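Local atomic coordinates of similar to yteR (Bacilus subtilis) (Clostridium acetobutylicum, PDB entry 4WU0), a protein that is a family 105 glycoside hydrolase that probably hydrolyses unsaturated rhamnogalacturonan fragments of pectin. Residues A[129-140]-A[201-212]; A[23-32]-A[75-83]. All blocks are in the same frame, centred on the assembly; numbering follows the deposited sequence.

Interaction 1. Residues A[129-140]-A[201-212]; sequences LDGLYMGATFYA and AMGWYVMALADT
Y133 and W204 meet in a helix-helix interface within the (alpha/alpha)6 barrel expected of this clan. The segment axes run in roughly the same direction at 34° and approach to 7.4 Å, consistent with neighbouring helices of the barrel's inner ring. The Y133 side chain is a knob in the hole formed by W204, M207, A208 and D211. With CG anti to the backbone N (chi1 -176°), its ring is directed toward helix 199-215. It lies nearly parallel to the W204 benzo ring but slid aside, with CD2 of Y133 3.5 Å from CE3 of W204 and little overlap. The fit on the M207 side is modelled too tightly to be trusted. M134 bends at chi2, setting its CE over the face of the W204 six-membered ring, 3.6 Å from the centroid, a CH-pi contact. D130 approaches the five-membered ring of W204 obliquely, its CG 3.3 Å from CD1 of W204. Farther along, A208 CB packs against L132 and T137, 3.2 Å from T137 OG1. T137 OG1 donates to L132 O at 2.9 Å, and this carbonyl also takes the T137 amide from the other face of its plane, within a widened pi-type turn. T212 OG1 likewise donates to A208 O of its own helix. Both threonine hydroxyls thus donate within their own helices, and ring, methyl and apolar contacts make up most of the interface.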
loop_
_atom_site.group_PDB
_atom_site.type_symbol
_atom_site.label_atom_id
_atom_site.label_comp_id
_atom_site.label_asym_id
_atom_site.label_seq_id
_atom_site.Cartn_x
_atom_site.Cartn_y
_atom_site.Cartn_z
ATOM N N LEU A 129 -3.213 4.634 -8.506
ATOM C CA LEU A 129 -3.637 4.522 -7.107
ATOM C C LEU A 129 -2.459 4.145 -6.210
ATOM O O LEU A 129 -2.367 4.642 -5.071
ATOM C CB LEU A 129 -4.753 3.482 -6.939
ATOM C CG LEU A 129 -6.131 3.815 -7.515
ATOM C CD1 LEU A 129 -7.118 2.731 -7.235
ATOM C CD2 LEU A 129 -6.617 5.150 -6.961
ATOM N N ASP A 130 -1.592 3.247 -6.689
ATOM C CA ASP A 130 -0.434 2.810 -5.918
ATOM C C ASP A 130 0.306 3.998 -5.308
ATOM O O ASP A 130 0.766 3.923 -4.173
ATOM C CB ASP A 130 0.605 2.029 -6.771
ATOM C CG ASP A 130 0.012 0.967 -7.676
ATOM O OD1 ASP A 130 -1.017 1.202 -8.305
ATOM O OD2 ASP A 130 0.622 -0.126 -7.781
ATOM N N GLY A 131 0.473 5.079 -6.080
ATOM C CA GLY A 131 1.267 6.217 -5.665
ATOM C C GLY A 131 0.761 6.972 -4.460
ATOM O O GLY A 131 1.531 7.622 -3.763
ATOM N N LEU A 132 -0.551 6.937 -4.232
ATOM C CA LEU A 132 -1.111 7.596 -3.070
ATOM C C LEU A 132 -0.589 6.986 -1.789
ATOM O O LEU A 132 -0.452 7.677 -0.789
ATOM C CB LEU A 132 -2.642 7.548 -3.099
ATOM C CG LEU A 132 -3.299 8.646 -3.939
ATOM C CD1 LEU A 132 -3.082 10.006 -3.300
ATOM C CD2 LEU A 132 -2.805 8.630 -5.382
ATOM N N TYR A 133 -0.294 5.691 -1.812
ATOM C CA TYR A 133 0.255 5.015 -0.641
ATOM C C TYR A 133 1.743 5.305 -0.521
ATOM O O TYR A 133 2.236 5.554 0.580
ATOM C CB TYR A 133 0.064 3.501 -0.744
ATOM C CG TYR A 133 0.530 2.763 0.484
ATOM C CD1 TYR A 133 -0.201 2.808 1.654
ATOM C CD2 TYR A 133 1.710 2.041 0.483
ATOM C CE1 TYR A 133 0.224 2.137 2.759
ATOM C CE2 TYR A 133 2.140 1.362 1.592
ATOM C CZ TYR A 133 1.394 1.400 2.728
ATOM O OH TYR A 133 1.809 0.699 3.849
ATOM N N MET A 134 2.461 5.283 -1.648
ATOM C CA MET A 134 3.922 5.440 -1.606
ATOM C C MET A 134 4.356 6.859 -1.270
ATOM O O MET A 134 5.390 7.075 -0.619
ATOM C CB MET A 134 4.557 5.075 -2.946
ATOM C CG MET A 134 4.032 3.800 -3.580
ATOM S SD MET A 134 4.221 2.374 -2.531
ATOM C CE MET A 134 3.284 1.176 -3.507
ATOM N N GLY A 135 3.609 7.819 -1.797
ATOM C CA GLY A 135 4.029 9.213 -1.834
ATOM C C GLY A 135 3.280 10.069 -0.844
ATOM O O GLY A 135 3.823 10.422 0.174
ATOM N N ALA A 136 2.027 10.376 -1.157
ATOM C CA ALA A 136 1.211 11.207 -0.283
ATOM C C ALA A 136 1.181 10.700 1.150
ATOM O O ALA A 136 1.273 11.494 2.087
ATOM C CB ALA A 136 -0.192 11.306 -0.827
ATOM N N THR A 137 1.063 9.384 1.335
ATOM C CA THR A 137 1.013 8.812 2.679
ATOM C C THR A 137 2.352 8.930 3.425
ATOM O O THR A 137 2.377 9.190 4.630
ATOM C CB THR A 137 0.500 7.339 2.661
ATOM O OG1 THR A 137 -0.787 7.311 2.035
ATOM C CG2 THR A 137 0.376 6.740 4.041
ATOM N N PHE A 138 3.458 8.703 2.736
ATOM C CA PHE A 138 4.753 8.929 3.349
ATOM C C PHE A 138 4.886 10.400 3.735
ATOM O O PHE A 138 5.346 10.730 4.836
ATOM C CB PHE A 138 5.896 8.582 2.406
ATOM C CG PHE A 138 7.189 9.272 2.766
ATOM C CD1 PHE A 138 7.874 8.920 3.913
ATOM C CD2 PHE A 138 7.694 10.310 1.997
ATOM C CE1 PHE A 138 9.071 9.580 4.270
ATOM C CE2 PHE A 138 8.879 10.954 2.345
ATOM C CZ PHE A 138 9.565 10.577 3.482
ATOM N N TYR A 139 4.482 11.278 2.818
ATOM C CA TYR A 139 4.584 12.716 3.042
ATOM C C TYR A 139 3.787 13.090 4.303
ATOM O O TYR A 139 4.250 13.853 5.136
ATOM C CB TYR A 139 4.101 13.468 1.783
ATOM C CG TYR A 139 4.316 14.955 1.753
ATOM C CD1 TYR A 139 5.170 15.590 2.646
ATOM C CD2 TYR A 139 3.688 15.730 0.786
ATOM C CE1 TYR A 139 5.345 16.945 2.600
ATOM C CE2 TYR A 139 3.864 17.082 0.738
ATOM C CZ TYR A 139 4.691 17.687 1.641
ATOM O OH TYR A 139 4.856 19.059 1.583
ATOM N N ALA A 140 2.606 12.503 4.480
ATOM C CA ALA A 140 1.822 12.759 5.686
ATOM C C ALA A 140 2.544 12.332 6.957
ATOM O O ALA A 140 2.558 13.057 7.951
ATOM C CB ALA A 140 0.455 12.062 5.593
ATOM N N ALA A 201 -4.480 -2.319 -6.344
ATOM C CA ALA A 201 -4.571 -0.864 -6.487
ATOM C C ALA A 201 -5.607 -0.278 -5.544
ATOM O O ALA A 201 -5.348 0.735 -4.858
ATOM C CB ALA A 201 -4.861 -0.496 -7.892
ATOM N N MET A 202 -6.790 -0.882 -5.480
ATOM C CA MET A 202 -7.743 -0.447 -4.471
ATOM C C MET A 202 -7.194 -0.632 -3.070
ATOM O O MET A 202 -7.427 0.192 -2.207
ATOM C CB MET A 202 -9.076 -1.180 -4.599
ATOM C CG MET A 202 -9.989 -0.626 -5.668
ATOM S SD MET A 202 -10.565 1.064 -5.347
ATOM C CE MET A 202 -11.580 0.890 -3.871
ATOM N N GLY A 203 -6.478 -1.725 -2.829
ATOM C CA GLY A 203 -5.843 -1.951 -1.538
ATOM C C GLY A 203 -4.890 -0.817 -1.164
ATOM O O GLY A 203 -4.908 -0.334 -0.039
ATOM N N TRP A 204 -4.046 -0.388 -2.099
ATOM C CA TRP A 204 -3.146 0.724 -1.833
ATOM C C TRP A 204 -3.923 1.958 -1.394
ATOM O O TRP A 204 -3.555 2.634 -0.441
ATOM C CB TRP A 204 -2.349 1.104 -3.070
ATOM C CG TRP A 204 -1.261 0.117 -3.526
ATOM C CD1 TRP A 204 -1.063 -0.335 -4.806
ATOM C CD2 TRP A 204 -0.213 -0.480 -2.738
ATOM N NE1 TRP A 204 0.025 -1.157 -4.857
ATOM C CE2 TRP A 204 0.554 -1.277 -3.602
ATOM C CE3 TRP A 204 0.149 -0.422 -1.389
ATOM C CZ2 TRP A 204 1.642 -2.016 -3.168
ATOM C CZ3 TRP A 204 1.241 -1.149 -0.969
ATOM C CH2 TRP A 204 1.978 -1.930 -1.856
ATOM N N TYR A 205 -4.998 2.255 -2.117
ATOM C CA TYR A 205 -5.735 3.482 -1.860
ATOM C C TYR A 205 -6.432 3.436 -0.498
ATOM O O TYR A 205 -6.416 4.432 0.239
ATOM C CB TYR A 205 -6.742 3.774 -2.975
ATOM C CG TYR A 205 -7.341 5.158 -2.918
ATOM C CD1 TYR A 205 -6.576 6.285 -3.168
ATOM C CD2 TYR A 205 -8.684 5.335 -2.649
ATOM C CE1 TYR A 205 -7.130 7.573 -3.116
ATOM C CE2 TYR A 205 -9.246 6.608 -2.624
ATOM C CZ TYR A 205 -8.461 7.711 -2.848
ATOM O OH TYR A 205 -9.008 8.960 -2.787
ATOM N N VAL A 206 -7.056 2.310 -0.148
ATOM C CA VAL A 206 -7.689 2.247 1.176
ATOM C C VAL A 206 -6.686 2.226 2.336
ATOM O O VAL A 206 -6.924 2.845 3.377
ATOM C CB VAL A 206 -8.771 1.142 1.314
ATOM C CG1 VAL A 206 -9.914 1.426 0.365
ATOM C CG2 VAL A 206 -8.222 -0.243 1.078
ATOM N N MET A 207 -5.544 1.568 2.163
ATOM C CA MET A 207 -4.499 1.674 3.173
ATOM C C MET A 207 -4.013 3.107 3.295
ATOM O O MET A 207 -3.800 3.601 4.410
ATOM C CB MET A 207 -3.300 0.812 2.861
ATOM C CG MET A 207 -2.342 0.798 3.977
ATOM S SD MET A 207 -1.043 -0.367 3.621
ATOM C CE MET A 207 -2.056 -1.749 3.454
ATOM N N ALA A 208 -3.806 3.747 2.155
ATOM C CA ALA A 208 -3.331 5.125 2.119
ATOM C C ALA A 208 -4.280 6.039 2.870
ATOM O O ALA A 208 -3.841 6.903 3.631
ATOM C CB ALA A 208 -3.162 5.595 0.697
ATOM N N LEU A 209 -5.583 5.857 2.660
ATOM C CA LEU A 209 -6.569 6.658 3.367
ATOM C C LEU A 209 -6.501 6.429 4.880
ATOM O O LEU A 209 -6.406 7.386 5.665
ATOM C CB LEU A 209 -7.984 6.381 2.849
ATOM C CG LEU A 209 -8.323 6.937 1.456
ATOM C CD1 LEU A 209 -9.527 6.226 0.857
ATOM C CD2 LEU A 209 -8.634 8.418 1.567
ATOM N N ALA A 210 -6.552 5.174 5.297
ATOM C CA ALA A 210 -6.533 4.868 6.715
ATOM C C ALA A 210 -5.273 5.417 7.388
ATOM O O ALA A 210 -5.340 5.991 8.470
ATOM C CB ALA A 210 -6.648 3.359 6.950
ATOM N N ASP A 211 -4.123 5.239 6.754
ATOM C CA ASP A 211 -2.862 5.638 7.345
ATOM C C ASP A 211 -2.674 7.164 7.322
ATOM O O ASP A 211 -2.001 7.730 8.201
ATOM C CB ASP A 211 -1.704 4.980 6.623
ATOM C CG ASP A 211 -1.662 3.463 6.788
ATOM O OD1 ASP A 211 -2.394 2.902 7.647
ATOM O OD2 ASP A 211 -0.834 2.829 6.078
ATOM N N THR A 212 -3.245 7.830 6.321
ATOM C CA THR A 212 -3.134 9.285 6.245
ATOM C C THR A 212 -4.088 9.976 7.226
ATOM O O THR A 212 -3.706 10.899 7.952
ATOM C CB THR A 212 -3.390 9.781 4.813
ATOM O OG1 THR A 212 -2.317 9.339 3.980
ATOM C CG2 THR A 212 -3.469 11.300 4.744
#

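Interaction 2. Residues A[23-32]-A[75-83]; sequences WGYEYGLTLD and DHLNNGKIL
A largely polar contact between W23-Y25 and H76-N79 joins the loop and first turn of helix 25-41 to the turn leading into helix 80-90. W23 NE1 donates to H76 O at 2.8 Å, in the carbonyl plane and on a lone pair. The same indole directs an edge at the H76 face in a T-shaped pair, with planes 74° apart, while N79 covers one of its own faces. There CB of N79 stands 3.4 Å from CZ2 of W23, and the amide plane is almost perpendicular to the indole. Both asparagines sit in a type I beta turn, L77-G80; both helices are probably part of the (alpha/alpha)6 barrel expected of this family. At G24, the N-cap of helix 25-41, N79 ND2 donates to G24 O (3.0 Å) from above the carbonyl plane, and N79 OD1 takes a weak bond from G28 N (2.9 Å). N78 ND2 donates to Y25 O at 3.0 Å, in addition to the helical bond from L29 N; K81 NZ holds N78 OD1 (2.8 Å). Beyond G28, whose missing side chain leaves room for N79 OD1, I82 packs on L31. One water, donating to D32 OD2 and N78 O and accepting from I82 N, bridges the segments.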
loop_
_atom_site.group_PDB
_atom_site.type_symbol
_atom_site.label_atom_id
_atom_site.label_comp_id
_atom_site.label_asym_id
_atom_site.label_seq_id
_atom_site.Cartn_x
_atom_site.Cartn_y
_atom_site.Cartn_z
ATOM N N TRP A 23 15.991 -0.822 -4.048
ATOM C CA TRP A 23 15.232 0.055 -3.158
ATOM C C TRP A 23 13.757 -0.103 -3.498
ATOM O O TRP A 23 13.167 0.707 -4.219
ATOM C CB TRP A 23 15.717 1.492 -3.340
ATOM C CG TRP A 23 15.091 2.561 -2.508
ATOM C CD1 TRP A 23 14.319 3.593 -2.961
ATOM C CD2 TRP A 23 15.229 2.757 -1.090
ATOM N NE1 TRP A 23 13.961 4.414 -1.911
ATOM C CE2 TRP A 23 14.513 3.928 -0.757
ATOM C CE3 TRP A 23 15.890 2.060 -0.074
ATOM C CZ2 TRP A 23 14.427 4.415 0.554
ATOM C CZ3 TRP A 23 15.794 2.530 1.226
ATOM C CH2 TRP A 23 15.062 3.710 1.529
ATOM N N GLY A 24 13.188 -1.194 -3.017
ATOM C CA GLY A 24 11.829 -1.561 -3.331
ATOM C C GLY A 24 10.834 -1.183 -2.258
ATOM O O GLY A 24 11.033 -1.506 -1.103
ATOM N N TYR A 25 9.771 -0.494 -2.661
ATOM C CA TYR A 25 8.723 -0.063 -1.731
ATOM C C TYR A 25 8.153 -1.202 -0.914
ATOM O O TYR A 25 7.759 -0.997 0.238
ATOM C CB TYR A 25 7.565 0.611 -2.498
ATOM C CG TYR A 25 6.807 -0.301 -3.452
ATOM C CD1 TYR A 25 7.128 -0.347 -4.796
ATOM C CD2 TYR A 25 5.766 -1.095 -3.010
ATOM C CE1 TYR A 25 6.430 -1.163 -5.679
ATOM C CE2 TYR A 25 5.076 -1.944 -3.886
ATOM C CZ TYR A 25 5.406 -1.960 -5.218
ATOM O OH TYR A 25 4.706 -2.778 -6.094
ATOM N N GLU A 26 8.115 -2.404 -1.485
ATOM C CA GLU A 26 7.483 -3.522 -0.803
ATOM C C GLU A 26 8.341 -4.031 0.343
ATOM O O GLU A 26 7.861 -4.736 1.223
ATOM C CB GLU A 26 7.127 -4.651 -1.799
ATOM C CG GLU A 26 8.285 -5.385 -2.442
ATOM C CD GLU A 26 8.797 -4.755 -3.728
ATOM O OE1 GLU A 26 8.757 -3.515 -3.871
ATOM O OE2 GLU A 26 9.252 -5.521 -4.617
ATOM N N TYR A 27 9.625 -3.683 0.338
ATOM C CA TYR A 27 10.520 -4.103 1.400
ATOM C C TYR A 27 10.288 -3.262 2.660
ATOM O O TYR A 27 10.159 -3.804 3.756
ATOM C CB TYR A 27 11.974 -4.031 0.910
ATOM C CG TYR A 27 12.261 -4.904 -0.295
ATOM C CD1 TYR A 27 11.466 -5.997 -0.597
ATOM C CD2 TYR A 27 13.349 -4.642 -1.120
ATOM C CE1 TYR A 27 11.753 -6.814 -1.701
ATOM C CE2 TYR A 27 13.631 -5.423 -2.225
ATOM C CZ TYR A 27 12.833 -6.530 -2.490
ATOM O OH TYR A 27 13.103 -7.324 -3.576
ATOM N N GLY A 28 10.171 -1.944 2.514
ATOM C CA GLY A 28 9.778 -1.108 3.641
ATOM C C GLY A 28 8.408 -1.496 4.178
ATOM O O GLY A 28 8.167 -1.474 5.387
ATOM N N LEU A 29 7.496 -1.825 3.274
ATOM C CA LEU A 29 6.153 -2.262 3.658
ATOM C C LEU A 29 6.198 -3.511 4.568
ATOM O O LEU A 29 5.501 -3.591 5.584
ATOM C CB LEU A 29 5.343 -2.559 2.404
ATOM C CG LEU A 29 3.988 -3.237 2.517
ATOM C CD1 LEU A 29 2.989 -2.450 3.346
ATOM C CD2 LEU A 29 3.443 -3.462 1.115
ATOM N N THR A 30 7.023 -4.478 4.190
ATOM C CA THR A 30 7.166 -5.704 4.962
ATOM C C THR A 30 7.814 -5.384 6.307
ATOM O O THR A 30 7.408 -5.905 7.346
ATOM C CB THR A 30 7.967 -6.747 4.170
ATOM O OG1 THR A 30 7.210 -7.138 3.019
ATOM C CG2 THR A 30 8.263 -7.981 5.003
ATOM N N LEU A 31 8.819 -4.511 6.300
ATOM C CA LEU A 31 9.437 -4.114 7.538
ATOM C C LEU A 31 8.476 -3.348 8.460
ATOM O O LEU A 31 8.567 -3.468 9.692
ATOM C CB LEU A 31 10.702 -3.278 7.284
ATOM C CG LEU A 31 11.843 -4.027 6.600
ATOM C CD1 LEU A 31 13.022 -3.080 6.386
ATOM C CD2 LEU A 31 12.292 -5.245 7.399
ATOM N N ASP A 32 7.577 -2.557 7.868
ATOM C CA ASP A 32 6.556 -1.841 8.631
ATOM C C ASP A 32 5.662 -2.861 9.372
ATOM O O ASP A 32 5.222 -2.615 10.488
ATOM C CB ASP A 32 5.698 -0.958 7.697
ATOM C CG ASP A 32 6.432 0.302 7.175
ATOM O OD1 ASP A 32 7.363 0.779 7.847
ATOM O OD2 ASP A 32 6.059 0.855 6.097
ATOM N N ASP A 75 7.397 5.604 -6.091
ATOM C CA ASP A 75 7.602 4.354 -5.336
ATOM C C ASP A 75 8.765 4.481 -4.387
ATOM O O ASP A 75 8.771 3.848 -3.323
ATOM C CB ASP A 75 7.891 3.141 -6.225
ATOM C CG ASP A 75 6.704 2.679 -7.019
ATOM O OD1 ASP A 75 5.560 3.032 -6.689
ATOM O OD2 ASP A 75 6.918 1.946 -7.998
ATOM N N HIS A 76 9.766 5.269 -4.776
ATOM C CA HIS A 76 10.992 5.407 -3.992
ATOM C C HIS A 76 10.818 6.144 -2.670
ATOM O O HIS A 76 11.743 6.153 -1.861
ATOM C CB HIS A 76 12.059 6.126 -4.809
ATOM C CG HIS A 76 12.697 5.261 -5.834
ATOM N ND1 HIS A 76 12.316 3.954 -6.037
ATOM C CD2 HIS A 76 13.708 5.495 -6.701
ATOM C CE1 HIS A 76 13.063 3.424 -6.991
ATOM N NE2 HIS A 76 13.913 4.337 -7.406
ATOM N N LEU A 77 9.648 6.736 -2.426
ATOM C CA LEU A 77 9.367 7.390 -1.151
ATOM C C LEU A 77 8.838 6.446 -0.074
ATOM O O LEU A 77 8.911 6.752 1.110
ATOM C CB LEU A 77 8.389 8.553 -1.341
ATOM C CG LEU A 77 8.901 9.629 -2.294
ATOM C CD1 LEU A 77 7.870 10.735 -2.390
ATOM C CD2 LEU A 77 10.247 10.206 -1.873
ATOM N N ASN A 78 8.289 5.309 -0.470
ATOM C CA ASN A 78 7.595 4.489 0.513
ATOM C C ASN A 78 8.481 4.041 1.675
ATOM O O ASN A 78 8.031 3.975 2.812
ATOM C CB ASN A 78 6.988 3.254 -0.103
ATOM C CG ASN A 78 5.985 2.612 0.840
ATOM O OD1 ASN A 78 5.005 3.243 1.215
ATOM N ND2 ASN A 78 6.249 1.398 1.277
ATOM N N ASN A 79 9.732 3.717 1.375
ATOM C CA ASN A 79 10.650 3.204 2.382
ATOM C C ASN A 79 11.070 4.280 3.394
ATOM O O ASN A 79 11.682 3.980 4.397
ATOM C CB ASN A 79 11.861 2.560 1.713
ATOM C CG ASN A 79 11.540 1.252 1.043
ATOM O OD1 ASN A 79 10.480 0.659 1.251
ATOM N ND2 ASN A 79 12.468 0.773 0.234
ATOM N N GLY A 80 10.691 5.533 3.152
ATOM C CA GLY A 80 10.846 6.542 4.168
ATOM C C GLY A 80 10.018 6.277 5.422
ATOM O O GLY A 80 10.353 6.739 6.509
ATOM N N LYS A 81 8.906 5.569 5.289
ATOM C CA LYS A 81 8.071 5.281 6.446
ATOM C C LYS A 81 8.822 4.452 7.477
ATOM O O LYS A 81 8.823 4.798 8.659
ATOM C CB LYS A 81 6.799 4.571 6.032
ATOM C CG LYS A 81 5.949 5.368 5.065
ATOM C CD LYS A 81 4.898 4.473 4.465
ATOM C CE LYS A 81 4.004 5.202 3.494
ATOM N NZ LYS A 81 2.990 4.246 2.935
ATOM N N ILE A 82 9.460 3.353 7.060
ATOM C CA ILE A 82 10.260 2.603 8.029
ATOM C C ILE A 82 11.415 3.437 8.584
ATOM O O ILE A 82 11.815 3.248 9.736
ATOM C CB ILE A 82 10.726 1.229 7.489
ATOM C CG1 ILE A 82 11.269 0.342 8.625
ATOM C CG2 ILE A 82 11.717 1.360 6.372
ATOM C CD1 ILE A 82 10.207 -0.178 9.613
ATOM N N LEU A 83 11.976 4.341 7.781
ATOM C CA LEU A 83 13.033 5.214 8.280
ATOM C C LEU A 83 12.549 6.132 9.411
ATOM O O LEU A 83 13.299 6.388 10.359
ATOM C CB LEU A 83 13.652 6.043 7.158
ATOM C CG LEU A 83 14.405 5.272 6.071
ATOM C CD1 LEU A 83 14.897 6.249 4.996
ATOM C CD2 LEU A 83 15.575 4.521 6.660
HETATM O O HOH W 1 10.607 1.486 -4.788
HETATM O O HOH W 2 8.453 1.830 4.730
HETATM O O HOH W 3 4.640 0.826 3.821
#

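How the interactions relate
Interaction 1 is core, all 15 touching residues buried and its centre about 6 Å from that of the chain. Interaction 2, about 10 Å out, has 11 of 15 buried; Y25, D32, D75 and H76 are partly exposed. They hold different helix pairs. Segments 129-140 and 201-212 pack along their lengths through rings and methyls; 23-32 and 75-83 join at helix starts, where asparagine side chains add a second donor to carbonyls already used in the helix and reach a first-turn amide. The two meet physically: K81 NZ lies 2.8 Å from Y133 O, a probable hydrogen bond, and makes a cation-pi contact with Y133, while M134 CE packs 3.4 Å from Y25 CD2.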